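Local structure of polyketide synthase/nonribosomal peptide synthetase hybrid RzxB (Pseudomonas fluorescens, 5IL6) at residues Ala187-Gln192 and Pro204-Ala209. The protein probably dehydrates beta-hydroxyacyl intermediates through its dehydratase domain during assembly of the polyketide rhizoxin. Sequence-based numbering, arbitrary orientation.
Sequences ARIALQ and PALLDA
Leu-206 of helix 204-209 lodges between Ile-189 and Leu-191, the two residues of the 187-192 segment that flank Ala-190. The contact is almost wholly apolar. At the Leu-191 end, the two leucine side chains run at about a right angle to each other, with CD2 of Leu-191 lying 3.6 Å from CG of Leu-206. CD2 of Leu-191 also comes within 4.2 Å of CB of Ala-205. Both branches of Leu-206 are engaged: CD1 packs on CG of Leu-191, while CD2 is laid against the backbone, 3.6 Å from the amide N of Leu-191 and 3.7 Å from the carbonyl C of Ala-190.

Ile-189 packs against Leu-206 and Ala-209. With chi1 at 61°, its CG1 is tucked in beside both N and C of its own backbone, and the extended end of the chain (chi2 173°) carries CD1 to the helix backbone, 3.2 Å from O of Leu-206; this is a close methyl-to-carbonyl contact. CG2, the other branch, meets CB of Ala-209 at 3.8 Å. Ala-205 and Ala-209, one turn apart, thus both direct CB toward the 187-192 segment and receive Leu-191 and Ile-189 respectively.

The axes of 187-190 and 204-209 approach to 8.4 Å and run nearly antiparallel, at 162°. The pairing is consistent with one half of the double hot-dog fold of polyketide synthase dehydratases, a curved antiparallel sheet wrapped round a helix. Strand 184-190 is hydrogen-bonded between strands 175-181 and 246-254, and Ile-189 also touches Leu-175, Leu-247 and Val-249 there. On a different face of helix 204-212, Leu-207 packs against Ala-54 and Ile-57 of helix 53-67, so the helix lies between the sheet and that second helix.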
loop_
_atom_site.group_PDB
_atom_site.type_symbol
_atom_site.label_atom_id
_atom_site.label_comp_id
_atom_site.label_asym_id
_atom_site.label_seq_id
_atom_site.Cartn_x
_atom_site.Cartn_y
_atom_site.Cartn_z
ATOM N N ALA A 187 -2.365 -13.195 8.833
ATOM C CA ALA A 187 -0.930 -13.049 8.654
ATOM C C ALA A 187 -0.337 -12.248 9.803
ATOM O O ALA A 187 -0.981 -11.351 10.356
ATOM C CB ALA A 187 -0.609 -12.357 7.325
ATOM N N ARG A 188 0.894 -12.593 10.165
ATOM C CA ARG A 188 1.697 -11.803 11.088
ATOM C C ARG A 188 2.844 -11.174 10.315
ATOM O O ARG A 188 3.570 -11.868 9.596
ATOM C CB ARG A 188 2.237 -12.654 12.239
ATOM C CG ARG A 188 1.264 -12.829 13.392
ATOM C CD ARG A 188 0.213 -13.877 13.086
ATOM N NE ARG A 188 -0.554 -14.240 14.273
ATOM C CZ ARG A 188 -1.354 -15.299 14.356
ATOM N NH1 ARG A 188 -1.498 -16.114 13.318
ATOM N NH2 ARG A 188 -2.010 -15.548 15.480
ATOM N N ILE A 189 2.992 -9.861 10.458
ATOM C CA ILE A 189 4.015 -9.097 9.759
ATOM C C ILE A 189 4.699 -8.181 10.763
ATOM O O ILE A 189 4.106 -7.783 11.771
ATOM C CB ILE A 189 3.420 -8.285 8.586
ATOM C CG1 ILE A 189 2.378 -7.284 9.096
ATOM C CG2 ILE A 189 2.798 -9.224 7.562
ATOM C CD1 ILE A 189 1.852 -6.333 8.033
ATOM N N ALA A 190 5.962 -7.864 10.495
ATOM C CA ALA A 190 6.703 -6.948 11.347
ATOM C C ALA A 190 7.909 -6.433 10.578
ATOM O O ALA A 190 8.478 -7.145 9.746
ATOM C CB ALA A 190 7.147 -7.617 12.653
ATOM N N LEU A 191 8.314 -5.205 10.896
ATOM C CA LEU A 191 9.478 -4.605 10.260
ATOM C C LEU A 191 10.753 -5.352 10.629
ATOM O O LEU A 191 10.889 -5.901 11.727
ATOM C CB LEU A 191 9.616 -3.135 10.663
ATOM C CG LEU A 191 8.524 -2.167 10.209
ATOM C CD1 LEU A 191 8.737 -0.803 10.847
ATOM C CD2 LEU A 191 8.519 -2.051 8.693
ATOM N N GLN A 192 11.691 -5.379 9.678
ATOM C CA GLN A 192 12.996 -5.975 9.940
ATOM C C GLN A 192 13.750 -5.187 11.005
ATOM O O GLN A 192 14.427 -5.771 11.859
ATOM C CB GLN A 192 13.804 -6.035 8.644
ATOM C CG GLN A 192 15.117 -6.785 8.753
ATOM C CD GLN A 192 15.940 -6.698 7.484
ATOM O OE1 GLN A 192 15.850 -5.722 6.736
ATOM N NE2 GLN A 192 16.744 -7.723 7.228
ATOM N N PRO A 204 5.349 1.770 4.786
ATOM C CA PRO A 204 4.998 1.175 3.482
ATOM C C PRO A 204 5.345 -0.300 3.365
ATOM O O PRO A 204 4.649 -1.034 2.653
ATOM C CB PRO A 204 5.798 2.022 2.482
ATOM C CG PRO A 204 6.925 2.589 3.283
ATOM C CD PRO A 204 6.341 2.844 4.645
ATOM N N ALA A 205 6.410 -0.757 4.024
ATOM C CA ALA A 205 6.768 -2.171 3.952
ATOM C C ALA A 205 5.729 -3.039 4.650
ATOM O O ALA A 205 5.448 -4.159 4.206
ATOM C CB ALA A 205 8.149 -2.396 4.567
ATOM N N LEU A 206 5.150 -2.546 5.746
ATOM C CA LEU A 206 4.096 -3.295 6.420
ATOM C C LEU A 206 2.816 -3.290 5.598
ATOM O O LEU A 206 2.120 -4.308 5.516
ATOM C CB LEU A 206 3.840 -2.715 7.811
ATOM C CG LEU A 206 4.967 -2.868 8.838
ATOM C CD1 LEU A 206 4.593 -2.191 10.147
ATOM C CD2 LEU A 206 5.303 -4.335 9.079
ATOM N N LEU A 207 2.479 -2.153 4.988
ATOM C CA LEU A 207 1.311 -2.123 4.117
ATOM C C LEU A 207 1.517 -3.026 2.907
ATOM O O LEU A 207 0.585 -3.706 2.465
ATOM C CB LEU A 207 1.011 -0.688 3.679
ATOM C CG LEU A 207 -0.229 -0.514 2.795
ATOM C CD1 LEU A 207 -1.471 -1.084 3.473
ATOM C CD2 LEU A 207 -0.441 0.954 2.448
ATOM N N ASP A 208 2.735 -3.049 2.364
ATOM C CA ASP A 208 3.030 -3.950 1.255
ATOM C C ASP A 208 2.955 -5.405 1.698
ATOM O O ASP A 208 2.372 -6.243 1.000
ATOM C CB ASP A 208 4.408 -3.620 0.674
ATOM C CG ASP A 208 4.766 -4.489 -0.520
ATOM O OD1 ASP A 208 4.041 -4.435 -1.534
ATOM O OD2 ASP A 208 5.789 -5.203 -0.451
ATOM N N ALA A 209 3.512 -5.720 2.871
ATOM C CA ALA A 209 3.453 -7.087 3.380
ATOM C C ALA A 209 2.015 -7.523 3.623
ATOM O O ALA A 209 1.661 -8.683 3.381
ATOM C CB ALA A 209 4.267 -7.202 4.668
#